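Local coordinates for 3-oxoacyl-[acyl-carrier protein] synthase (Thermus thermophilus, PDB 1UB7) that probably catalyses the first condensation of fatty acid synthesis, joining an acetyl group from acetyl-CoA to two carbons of malonyl-ACP, at residues 4-9 against 59-64; 52-57 against 135-140; 67-72 against 95-100; 268-273 against 283-288; 293-298 against 317-322. All blocks are in the same frame, centred on the assembly; numbering follows the deposited sequence.

Contact 1 of 5, residues 4-9 against 59-64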
# COMPACT_ATOMS: atom_id res chain seq x y z
N ILE A 4 -16.54 12.74 -0.52
CA ILE A 4 -16.93 11.68 0.40
C ILE A 4 -18.44 11.46 0.41
O ILE A 4 -19.19 12.31 0.87
CB ILE A 4 -16.42 11.97 1.82
CG1 ILE A 4 -14.93 11.65 1.88
CG2 ILE A 4 -17.19 11.15 2.85
CD1 ILE A 4 -14.26 12.07 3.16
N LEU A 5 -18.86 10.32 -0.10
CA LEU A 5 -20.27 9.97 -0.18
C LEU A 5 -20.82 9.32 1.08
O LEU A 5 -22.03 9.37 1.34
CB LEU A 5 -20.48 9.03 -1.37
CG LEU A 5 -19.90 9.44 -2.72
CD1 LEU A 5 -20.24 8.36 -3.74
CD2 LEU A 5 -20.45 10.79 -3.14
N ALA A 6 -19.96 8.70 1.88
CA ALA A 6 -20.40 8.03 3.10
C ALA A 6 -19.23 7.89 4.06
O ALA A 6 -18.07 7.88 3.64
CB ALA A 6 -20.96 6.64 2.76
N LEU A 7 -19.55 7.77 5.35
CA LEU A 7 -18.53 7.66 6.40
C LEU A 7 -19.04 6.83 7.56
O LEU A 7 -20.24 6.82 7.85
CB LEU A 7 -18.15 9.06 6.90
CG LEU A 7 -17.39 9.21 8.23
CD1 LEU A 7 -15.91 8.85 8.04
CD2 LEU A 7 -17.51 10.65 8.72
N GLY A 8 -18.12 6.14 8.22
CA GLY A 8 -18.46 5.33 9.38
C GLY A 8 -17.16 5.07 10.13
O GLY A 8 -16.08 5.19 9.54
N ALA A 9 -17.23 4.72 11.42
CA ALA A 9 -16.03 4.43 12.20
C ALA A 9 -16.35 3.52 13.37
O ALA A 9 -17.51 3.29 13.68
CB ALA A 9 -15.38 5.72 12.70
N GLU A 59 -19.27 -1.62 8.59
CA GLU A 59 -20.65 -1.91 9.02
C GLU A 59 -21.31 -0.64 9.54
O GLU A 59 -22.48 -0.37 9.28
CB GLU A 59 -20.68 -2.98 10.12
CG GLU A 59 -20.48 -4.37 9.59
CD GLU A 59 -20.12 -5.36 10.68
OE1 GLU A 59 -20.00 -4.94 11.85
OE2 GLU A 59 -19.95 -6.56 10.36
N ASP A 60 -20.54 0.16 10.29
CA ASP A 60 -21.08 1.38 10.82
C ASP A 60 -21.44 2.30 9.64
O ASP A 60 -22.48 2.95 9.64
CB ASP A 60 -20.04 2.05 11.75
CG ASP A 60 -20.58 3.32 12.38
OD1 ASP A 60 -21.65 3.27 13.02
OD2 ASP A 60 -19.93 4.38 12.22
N LEU A 61 -20.56 2.34 8.64
CA LEU A 61 -20.78 3.13 7.43
C LEU A 61 -22.10 2.70 6.79
O LEU A 61 -22.91 3.52 6.37
CB LEU A 61 -19.61 2.91 6.44
CG LEU A 61 -19.61 3.72 5.14
CD1 LEU A 61 -18.17 3.93 4.66
CD2 LEU A 61 -20.45 3.01 4.05
N LEU A 62 -22.32 1.39 6.73
CA LEU A 62 -23.54 0.84 6.18
C LEU A 62 -24.78 1.12 7.04
O LEU A 62 -25.87 1.29 6.49
CB LEU A 62 -23.35 -0.65 5.92
CG LEU A 62 -22.50 -0.88 4.68
CD1 LEU A 62 -22.43 -2.36 4.38
CD2 LEU A 62 -23.10 -0.13 3.47
N ARG A 63 -24.64 1.16 8.36
CA ARG A 63 -25.80 1.47 9.21
C ARG A 63 -26.23 2.91 8.94
O ARG A 63 -27.41 3.19 8.79
CB ARG A 63 -25.48 1.30 10.70
CG ARG A 63 -25.64 -0.13 11.22
CD ARG A 63 -26.86 -0.28 12.14
NE ARG A 63 -28.09 0.29 11.57
CZ ARG A 63 -29.26 0.37 12.21
NH1 ARG A 63 -29.39 -0.10 13.45
NH2 ARG A 63 -30.29 0.94 11.62
N ARG A 64 -25.25 3.81 8.86
CA ARG A 64 -25.53 5.23 8.62
C ARG A 64 -25.89 5.55 7.17
O ARG A 64 -26.63 6.51 6.89
CB ARG A 64 -24.31 6.08 9.00
CG ARG A 64 -23.67 5.75 10.36
CD ARG A 64 -22.18 6.09 10.35
NE ARG A 64 -21.94 7.52 10.18
CZ ARG A 64 -22.08 8.42 11.15
NH1 ARG A 64 -22.47 8.04 12.37
NH2 ARG A 64 -21.82 9.70 10.91
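The backbone N of A9 donates to D60 OD2 at 2.8 Å, a nearly straight bond (165° at the hydrogen) that falls on the anti lone pair of the carboxylate oxygen. D60 reaches the strand because its CG stands anti to its own backbone N (chi1 -178°), which swings the carboxylate off the helix toward A9. One turn on, R64 NE makes a weak, strongly bent bond to L7 O at 3.0 Å; the chain, folded at chi3, lays R64 CD against the same oxygen. Between these polar ends G8 lets helix 50-64 come close: its CA is 3.7 Å from L61 N, and a CB would collide with that nitrogen. Strand 3-10 is an edge strand of the five-stranded mixed sheet of this thiolase-like fold, and the N-to-C directions of the two short segments are 129° apart. L61 packs beside the strand, CD2 meeting A6 CB at 3.9 Å, and goes on to A161 and V163 of strand 158-165. D60 OD2 is also paired with K287, and the guanidinium of R64 with D291, both on helix 281-292. With an alanine here instead of D60, the A9 N-H would probably lose this acceptor and K287 its carboxylate mate.

Contact 2 of 5, residues 52-57 against 135-140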
# COMPACT_ATOMS: atom_id res chain seq x y z
N ASP A 52 -10.79 -6.91 11.48
CA ASP A 52 -12.06 -6.83 12.22
C ASP A 52 -12.43 -5.38 12.46
O ASP A 52 -13.59 -5.00 12.32
CB ASP A 52 -11.95 -7.56 13.55
CG ASP A 52 -11.53 -9.00 13.37
OD1 ASP A 52 -12.36 -9.79 12.85
OD2 ASP A 52 -10.38 -9.32 13.73
N LEU A 53 -11.44 -4.58 12.84
CA LEU A 53 -11.71 -3.18 13.08
C LEU A 53 -12.19 -2.60 11.75
O LEU A 53 -13.11 -1.78 11.73
CB LEU A 53 -10.45 -2.47 13.56
CG LEU A 53 -9.71 -3.08 14.76
CD1 LEU A 53 -8.49 -2.22 15.09
CD2 LEU A 53 -10.65 -3.17 15.96
N ALA A 54 -11.58 -3.04 10.65
CA ALA A 54 -11.96 -2.55 9.32
C ALA A 54 -13.39 -2.99 8.98
O ALA A 54 -14.19 -2.18 8.48
CB ALA A 54 -10.98 -3.05 8.26
N PHE A 55 -13.72 -4.25 9.26
CA PHE A 55 -15.07 -4.75 8.98
C PHE A 55 -16.08 -3.92 9.77
O PHE A 55 -17.07 -3.43 9.21
CB PHE A 55 -15.23 -6.23 9.36
CG PHE A 55 -14.32 -7.18 8.61
CD1 PHE A 55 -13.72 -6.81 7.40
CD2 PHE A 55 -14.07 -8.46 9.12
CE1 PHE A 55 -12.87 -7.70 6.72
CE2 PHE A 55 -13.23 -9.35 8.45
CZ PHE A 55 -12.63 -8.97 7.24
N LYS A 56 -15.83 -3.77 11.07
CA LYS A 56 -16.73 -3.02 11.93
C LYS A 56 -16.90 -1.56 11.51
O LYS A 56 -17.98 -1.00 11.64
CB LYS A 56 -16.27 -3.12 13.39
CG LYS A 56 -16.84 -4.35 14.09
CD LYS A 56 -15.81 -5.05 14.94
CE LYS A 56 -16.28 -6.44 15.38
NZ LYS A 56 -15.21 -7.16 16.14
N ALA A 57 -15.84 -0.94 11.00
CA ALA A 57 -15.96 0.45 10.57
C ALA A 57 -16.86 0.51 9.34
O ALA A 57 -17.67 1.42 9.21
CB ALA A 57 -14.60 1.03 10.25
N VAL A 135 -10.35 2.81 3.72
CA VAL A 135 -10.39 2.49 5.14
C VAL A 135 -9.10 2.84 5.88
O VAL A 135 -8.00 2.61 5.37
CB VAL A 135 -10.66 0.98 5.34
CG1 VAL A 135 -10.58 0.62 6.82
CG2 VAL A 135 -12.01 0.61 4.75
N GLY A 136 -9.24 3.41 7.08
CA GLY A 136 -8.10 3.73 7.92
C GLY A 136 -8.29 2.83 9.12
O GLY A 136 -9.24 3.03 9.88
N ALA A 137 -7.44 1.82 9.29
CA ALA A 137 -7.59 0.88 10.42
C ALA A 137 -6.26 0.42 11.01
O ALA A 137 -5.37 -0.06 10.30
CB ALA A 137 -8.41 -0.33 9.98
N GLU A 138 -6.17 0.52 12.34
CA GLU A 138 -4.96 0.16 13.10
C GLU A 138 -5.20 -0.59 14.40
O GLU A 138 -6.04 -0.20 15.20
CB GLU A 138 -4.17 1.42 13.46
CG GLU A 138 -3.52 2.11 12.29
CD GLU A 138 -2.17 1.52 11.95
OE1 GLU A 138 -2.03 0.28 11.96
OE2 GLU A 138 -1.25 2.31 11.67
N ALA A 139 -4.43 -1.66 14.62
CA ALA A 139 -4.52 -2.43 15.86
C ALA A 139 -3.12 -2.31 16.48
O ALA A 139 -2.37 -3.27 16.54
CB ALA A 139 -4.84 -3.89 15.57
N LEU A 140 -2.77 -1.11 16.92
CA LEU A 140 -1.46 -0.87 17.49
C LEU A 140 -1.20 -1.68 18.74
O LEU A 140 -0.05 -2.02 19.03
CB LEU A 140 -1.27 0.62 17.76
CG LEU A 140 -1.23 1.37 16.42
CD1 LEU A 140 -1.50 2.86 16.62
CD2 LEU A 140 0.12 1.10 15.76
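Helix 50-64 runs over strand 131-138 at 140° between their directions, the short axes 7.8 Å apart at closest and the CA atoms of A54 and A137 5.7 Å apart. This is the helix-on-sheet layering of the thiolase-like fold: the strand is the central one of the five-stranded mixed sheet, and no hydrogen bond joins it to the helix here. Small side chains allow the close approach. A54 CB touches two residues of the strand, V135 CG1 at 4.0 Å and A137 CB at 4.1 Å. V135 presents CG1 because that branch stands anti to its backbone N (chi1 175°). E138 points away from the helix, to the other face of the sheet, where OE1 is bonded by T81 and OE2 by S278 and N80; its side chain comes within about 7 Å of that of N276, a predicted active-site residue. Where the strand ends, L53 takes over: its CD1 rests on the methyl of A139 at 4.0 Å and touches the backbone carbonyl of E138, 3.2 Å from CD1 to E138 O.

Contact 3 of 5, residues 67-72 against 95-100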
# COMPACT_ATOMS: atom_id res chain seq x y z
N GLY A 67 -26.86 0.89 1.51
CA GLY A 67 -26.59 0.74 0.09
C GLY A 67 -25.40 1.52 -0.44
O GLY A 67 -25.22 1.64 -1.66
N ALA A 68 -24.58 2.04 0.46
CA ALA A 68 -23.42 2.84 0.07
C ALA A 68 -22.31 2.11 -0.70
O ALA A 68 -21.59 2.74 -1.47
CB ALA A 68 -22.82 3.53 1.29
N LEU A 69 -22.18 0.80 -0.52
CA LEU A 69 -21.12 0.07 -1.21
C LEU A 69 -21.48 -0.24 -2.64
O LEU A 69 -20.70 -0.83 -3.39
CB LEU A 69 -20.76 -1.20 -0.47
CG LEU A 69 -20.25 -1.03 0.96
CD1 LEU A 69 -19.71 -2.36 1.46
CD2 LEU A 69 -19.16 0.02 0.99
N GLU A 70 -22.67 0.17 -3.03
CA GLU A 70 -23.13 -0.05 -4.39
C GLU A 70 -22.29 0.81 -5.31
O GLU A 70 -22.18 2.03 -5.11
CB GLU A 70 -24.60 0.34 -4.50
CG GLU A 70 -25.21 0.05 -5.86
CD GLU A 70 -26.65 0.51 -5.94
OE1 GLU A 70 -27.29 0.59 -4.86
OE2 GLU A 70 -27.12 0.78 -7.07
N GLY A 71 -21.67 0.18 -6.31
CA GLY A 71 -20.86 0.93 -7.25
C GLY A 71 -19.40 1.03 -6.85
O GLY A 71 -18.59 1.63 -7.57
N VAL A 72 -19.06 0.44 -5.71
CA VAL A 72 -17.69 0.48 -5.23
C VAL A 72 -16.82 -0.54 -5.97
O VAL A 72 -17.05 -1.75 -5.87
CB VAL A 72 -17.65 0.21 -3.71
CG1 VAL A 72 -16.25 -0.25 -3.27
CG2 VAL A 72 -18.04 1.48 -2.98
N ALA A 95 -13.93 -9.25 0.28
CA ALA A 95 -14.62 -10.53 0.42
C ALA A 95 -15.82 -10.40 1.37
O ALA A 95 -16.96 -10.70 1.00
CB ALA A 95 -13.63 -11.60 0.95
N ARG A 96 -15.54 -9.93 2.59
CA ARG A 96 -16.55 -9.75 3.61
C ARG A 96 -17.80 -9.07 3.09
O ARG A 96 -18.92 -9.48 3.39
CB ARG A 96 -15.97 -8.94 4.78
CG ARG A 96 -17.01 -8.37 5.74
CD ARG A 96 -17.74 -9.44 6.55
NE ARG A 96 -18.80 -8.85 7.39
CZ ARG A 96 -20.01 -8.50 6.95
NH1 ARG A 96 -20.37 -8.67 5.68
NH2 ARG A 96 -20.88 -7.96 7.80
N PHE A 97 -17.64 -8.02 2.30
CA PHE A 97 -18.82 -7.35 1.79
C PHE A 97 -19.20 -7.78 0.38
O PHE A 97 -20.01 -7.12 -0.28
CB PHE A 97 -18.60 -5.84 1.91
CG PHE A 97 -18.48 -5.39 3.33
CD1 PHE A 97 -19.61 -5.19 4.11
CD2 PHE A 97 -17.22 -5.28 3.94
CE1 PHE A 97 -19.50 -4.88 5.47
CE2 PHE A 97 -17.09 -4.97 5.30
CZ PHE A 97 -18.23 -4.77 6.07
N GLY A 98 -18.63 -8.89 -0.07
CA GLY A 98 -18.92 -9.42 -1.39
C GLY A 98 -18.92 -8.43 -2.53
O GLY A 98 -19.85 -8.40 -3.34
N LEU A 99 -17.86 -7.62 -2.62
CA LEU A 99 -17.73 -6.62 -3.67
C LEU A 99 -16.97 -7.11 -4.90
O LEU A 99 -16.10 -7.99 -4.81
CB LEU A 99 -16.98 -5.40 -3.14
CG LEU A 99 -17.43 -4.77 -1.85
CD1 LEU A 99 -16.48 -3.60 -1.51
CD2 LEU A 99 -18.86 -4.31 -2.00
N LYS A 100 -17.31 -6.54 -6.05
CA LYS A 100 -16.62 -6.86 -7.29
C LYS A 100 -15.61 -5.72 -7.29
O LYS A 100 -15.92 -4.64 -7.77
CB LYS A 100 -17.57 -6.71 -8.48
CG LYS A 100 -16.97 -7.13 -9.81
CD LYS A 100 -17.79 -6.56 -10.98
CE LYS A 100 -18.22 -7.64 -11.96
NZ LYS A 100 -17.08 -8.48 -12.39
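A Schellman motif closing helix 89-96 packs here against the pair of tight turns that leads from helix 50-64 to the start of strand 72-78 of the five-stranded sheet. G98, with positive phi, is the C-prime residue: its N bonds back to A95 O at 2.7 Å, and the residues on either side of it, F97 and L99, both direct their side chains at the turns. Those turns, type I over 67-70 and type II over 69-72, overlap at L69 and E70, and G71 supplies the positive phi that the second one needs. The side-chain contacts are all apolar. L69 lies between the two residues flanking G98: its CD1 meets F97 CB at 3.7 Å and approaches the ring obliquely, while its CB faces L99 CD2 at 4.0 Å. With CG anti to the carbonyl carbon (chi1 -60°), L69 extends its CD1 methyl toward F97. R96 CG lies over one face of the F97 ring, 3.4 Å above the plane and offset toward the rim. Helix 50-64 borders the cluster through L62 on L69 and V58 on F97, and R96 is paired with E59 on that helix. L99 forks over the second turn, and its other methyl, CD1, ends 3.8 Å from V72 CG1.

Contact 4 of 5, residues 268-273 against 283-288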
# COMPACT_ATOMS: atom_id res chain seq x y z
N ALA A 268 -11.10 19.82 15.64
CA ALA A 268 -11.65 18.56 16.12
C ALA A 268 -10.71 17.83 17.07
O ALA A 268 -9.54 17.67 16.78
CB ALA A 268 -12.00 17.67 14.94
N VAL A 269 -11.24 17.36 18.19
CA VAL A 269 -10.42 16.64 19.16
C VAL A 269 -11.14 15.42 19.73
O VAL A 269 -12.35 15.44 19.91
CB VAL A 269 -10.02 17.53 20.38
CG1 VAL A 269 -8.96 16.81 21.22
CG2 VAL A 269 -9.50 18.89 19.91
N ASN A 270 -10.38 14.37 19.99
CA ASN A 270 -10.92 13.17 20.58
C ASN A 270 -9.76 12.30 21.06
O ASN A 270 -9.97 11.23 21.60
CB ASN A 270 -11.86 12.42 19.59
CG ASN A 270 -11.13 11.74 18.42
OD1 ASN A 270 -11.68 11.66 17.32
ND2 ASN A 270 -9.92 11.23 18.66
N VAL A 271 -8.54 12.80 20.86
CA VAL A 271 -7.34 12.08 21.28
C VAL A 271 -7.42 11.79 22.78
O VAL A 271 -6.75 10.89 23.29
CB VAL A 271 -6.03 12.88 20.99
CG1 VAL A 271 -6.03 14.21 21.74
CG2 VAL A 271 -4.83 12.07 21.41
N ASP A 272 -8.26 12.57 23.46
CA ASP A 272 -8.47 12.43 24.90
C ASP A 272 -9.23 11.15 25.24
O ASP A 272 -9.02 10.55 26.30
CB ASP A 272 -9.23 13.65 25.42
CG ASP A 272 -10.53 13.92 24.67
OD1 ASP A 272 -10.49 14.00 23.42
OD2 ASP A 272 -11.59 14.05 25.31
N ARG A 273 -10.11 10.73 24.33
CA ARG A 273 -10.93 9.54 24.55
C ARG A 273 -10.48 8.28 23.80
O ARG A 273 -10.85 7.17 24.20
CB ARG A 273 -12.40 9.86 24.20
CG ARG A 273 -13.09 10.69 25.26
CD ARG A 273 -14.53 11.05 24.90
NE ARG A 273 -14.60 12.06 23.85
CZ ARG A 273 -14.75 11.79 22.55
NH1 ARG A 273 -14.84 10.53 22.14
NH2 ARG A 273 -14.80 12.77 21.67
N PRO A 283 -10.77 9.74 10.41
CA PRO A 283 -12.16 9.36 10.16
C PRO A 283 -12.99 9.26 11.46
O PRO A 283 -14.17 9.58 11.45
CB PRO A 283 -12.04 8.03 9.39
CG PRO A 283 -10.61 7.55 9.68
CD PRO A 283 -9.83 8.83 9.72
N LEU A 284 -12.36 8.84 12.56
CA LEU A 284 -13.05 8.77 13.86
C LEU A 284 -13.53 10.16 14.26
O LEU A 284 -14.63 10.32 14.77
CB LEU A 284 -12.12 8.24 14.95
CG LEU A 284 -11.97 6.72 15.02
CD1 LEU A 284 -10.84 6.34 15.92
CD2 LEU A 284 -13.30 6.10 15.53
N ALA A 285 -12.68 11.16 14.03
CA ALA A 285 -13.00 12.55 14.35
C ALA A 285 -14.08 13.12 13.43
O ALA A 285 -15.01 13.78 13.90
CB ALA A 285 -11.73 13.42 14.28
N LEU A 286 -13.95 12.89 12.13
CA LEU A 286 -14.96 13.41 11.19
C LEU A 286 -16.35 12.92 11.55
O LEU A 286 -17.33 13.67 11.45
CB LEU A 286 -14.64 12.99 9.76
CG LEU A 286 -13.41 13.64 9.14
CD1 LEU A 286 -13.04 12.90 7.87
CD2 LEU A 286 -13.70 15.10 8.87
N LYS A 287 -16.43 11.65 11.94
CA LYS A 287 -17.71 11.03 12.30
C LYS A 287 -18.38 11.79 13.44
O LYS A 287 -19.57 12.12 13.35
CB LYS A 287 -17.51 9.57 12.72
CG LYS A 287 -18.82 8.90 13.15
CD LYS A 287 -18.58 7.57 13.85
CE LYS A 287 -19.90 6.95 14.30
NZ LYS A 287 -19.66 5.60 14.84
N GLU A 288 -17.63 12.09 14.50
CA GLU A 288 -18.18 12.84 15.63
C GLU A 288 -18.63 14.25 15.20
O GLU A 288 -19.70 14.72 15.58
CB GLU A 288 -17.17 12.93 16.77
CG GLU A 288 -16.59 11.58 17.15
CD GLU A 288 -16.03 11.56 18.56
OE1 GLU A 288 -15.40 12.56 18.99
OE2 GLU A 288 -16.20 10.52 19.25
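R273 NH2 donates to E288 OE1 at 2.8 Å in a nearly straight bond (165°), and NH1 reaches OE2 at 3.2 Å, a bidentate salt bridge in which the guanidinium grips the carboxylate end-on. Both oxygens use their syn lone pairs, the two flat groups nearly coplanar (26° apart). The R273 chain bends at chi3 (-73°), while E288 runs out extended to meet it. OE2 is also held by the hydroxyl of Y274, and D272, a long, purely electrostatic partner of R273, makes the bridge a network. A leucine in place of R273 would probably leave the E288 carboxylate without its charge mate, held at OE2 by Y274 but freer to turn. Beside the salt bridge N270 CB touches E288 OE1 at 3.6 Å, and its OD1 rests on A285 CA at 3.4 Å without a hydrogen bond. Farther along the loop, A268 CB meets A285 CB at 4.3 Å. Q247, next to the predicted active-site H246, binds the backbone at A268, N270 and V271. In the C-terminal part of this thiolase-like fold the contact ties the loop leading into helix 271-274 to helix 281-292, whose A285 and L286 pack on strand 242-245 and whose L284 and K287 reach strand 3-10.

Contact 5 of 5, residues 293-298 against 317-322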
# COMPACT_ATOMS: atom_id res chain seq x y z
N GLY A 293 -22.95 17.99 14.10
CA GLY A 293 -23.39 19.02 13.19
C GLY A 293 -22.35 20.10 12.97
O GLY A 293 -22.65 21.15 12.39
N ARG A 294 -21.13 19.85 13.43
CA ARG A 294 -20.03 20.81 13.27
C ARG A 294 -19.55 20.75 11.83
O ARG A 294 -18.87 21.66 11.35
CB ARG A 294 -18.89 20.46 14.20
CG ARG A 294 -19.33 20.17 15.61
CD ARG A 294 -18.11 19.81 16.42
NE ARG A 294 -17.16 20.92 16.38
CZ ARG A 294 -15.92 20.85 16.84
NH1 ARG A 294 -15.47 19.72 17.37
NH2 ARG A 294 -15.14 21.92 16.79
N ILE A 295 -19.88 19.66 11.16
CA ILE A 295 -19.53 19.50 9.77
C ILE A 295 -20.88 19.30 9.11
O ILE A 295 -21.69 18.52 9.60
CB ILE A 295 -18.64 18.25 9.51
CG1 ILE A 295 -17.18 18.57 9.83
CG2 ILE A 295 -18.77 17.79 8.07
CD1 ILE A 295 -16.24 17.39 9.60
N ARG A 296 -21.12 20.03 8.03
CA ARG A 296 -22.39 19.92 7.32
C ARG A 296 -22.16 20.12 5.83
O ARG A 296 -21.18 20.73 5.42
CB ARG A 296 -23.39 20.98 7.80
CG ARG A 296 -23.57 21.04 9.29
CD ARG A 296 -24.56 22.13 9.66
NE ARG A 296 -24.60 22.38 11.10
CZ ARG A 296 -25.44 23.23 11.68
NH1 ARG A 296 -26.30 23.92 10.95
NH2 ARG A 296 -25.42 23.37 13.00
N GLU A 297 -23.09 19.61 5.04
CA GLU A 297 -22.98 19.75 3.61
C GLU A 297 -22.68 21.20 3.30
O GLU A 297 -23.35 22.10 3.81
CB GLU A 297 -24.28 19.34 2.93
CG GLU A 297 -24.27 19.55 1.45
CD GLU A 297 -25.20 18.60 0.73
OE1 GLU A 297 -24.96 17.38 0.79
OE2 GLU A 297 -26.17 19.07 0.10
N GLY A 298 -21.64 21.43 2.50
CA GLY A 298 -21.27 22.79 2.14
C GLY A 298 -20.08 23.38 2.87
O GLY A 298 -19.50 24.35 2.38
N LEU A 317 -11.55 19.60 1.69
CA LEU A 317 -12.74 18.97 1.13
C LEU A 317 -13.98 19.77 1.48
O LEU A 317 -14.20 20.10 2.65
CB LEU A 317 -12.89 17.57 1.74
CG LEU A 317 -14.19 16.80 1.55
CD1 LEU A 317 -14.34 16.37 0.10
CD2 LEU A 317 -14.18 15.59 2.46
N THR A 318 -14.78 20.09 0.47
CA THR A 318 -16.03 20.81 0.69
C THR A 318 -17.03 19.67 0.93
O THR A 318 -17.41 18.95 0.00
CB THR A 318 -16.45 21.63 -0.55
OG1 THR A 318 -15.61 22.79 -0.67
CG2 THR A 318 -17.90 22.06 -0.44
N TRP A 319 -17.43 19.52 2.19
CA TRP A 319 -18.34 18.45 2.62
C TRP A 319 -19.65 18.26 1.86
O TRP A 319 -20.24 19.21 1.34
CB TRP A 319 -18.65 18.62 4.11
CG TRP A 319 -19.02 17.34 4.77
CD1 TRP A 319 -20.27 16.88 5.06
CD2 TRP A 319 -18.11 16.29 5.17
NE1 TRP A 319 -20.21 15.62 5.61
CE2 TRP A 319 -18.89 15.23 5.68
CE3 TRP A 319 -16.72 16.15 5.13
CZ2 TRP A 319 -18.32 14.04 6.16
CZ3 TRP A 319 -16.15 14.96 5.61
CH2 TRP A 319 -16.95 13.92 6.11
N GLY A 320 -20.11 17.02 1.80
CA GLY A 320 -21.37 16.73 1.14
C GLY A 320 -21.32 16.65 -0.37
O GLY A 320 -20.33 16.21 -0.95
N GLY A 321 -22.41 17.09 -0.99
CA GLY A 321 -22.52 17.05 -2.43
C GLY A 321 -22.95 15.67 -2.86
O GLY A 321 -23.09 15.39 -4.05
N ALA A 322 -23.18 14.80 -1.87
CA ALA A 322 -23.58 13.41 -2.12
C ALA A 322 -24.72 13.35 -3.09
O ALA A 322 -24.48 13.03 -4.27
CB ALA A 322 -23.97 12.73 -0.82
OXT ALA A 322 -25.85 13.65 -2.66
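The C-terminal tail, leaving strand 311-318, an inner strand of the four-stranded mixed sheet of this thiolase-like fold, folds here against the connection from helix 281-292 to strand 300-307. That connection begins with G293, whose positive phi closes the helix in a Schellman motif; R296 NE donates to G293 O at 2.6 Å. W319 carries the apolar half. Its indole lies flat against I295, whose CG2 sits over the five-membered ring in a CH-pi contact, the two side chains crossing at about a right angle; the modelled spacing is too tight to be taken literally. I295 offers that methyl because CG2 is anti to its backbone N, while CD1 packs on L286 of the helix. W319 CB also touches R296 O at 3.5 Å. The backbones are joined by one bond: G298 N donates to W319 O at 2.9 Å and 174°. G320 makes room for E297: a CB there would clash with E297 CG. E297 extends along the tail with CG anti to its backbone N (chi1 176°), and its OE2 is in a salt bridge with R168. The other oxygen takes the tail's N-H from above the carboxylate plane: G321 N stands 3.1 Å from E297 OE1.

Contacts 1 and 2 are the buried pair, laying successive parts of helix 50-64 on the five-stranded sheet: contact 2 has no hydrogen bond and is mostly apolar over the central strand, contact 1 adds hydrogen bonds at the edge strand. Contact 3, at the surface, is apolar, joining two turns to a helix end, and E59 to R96 ties it to contact 1. Contacts 4 and 5, partly buried, belong to the other half of the fold and carry their charged side chains in the more exposed part of the contact. Helix 281-292 links the halves: K287 of contact 4 pairs with D60 of contact 1, and L286 packs on I295 and W319 of contact 5. L7 of contact 1 also meets W319.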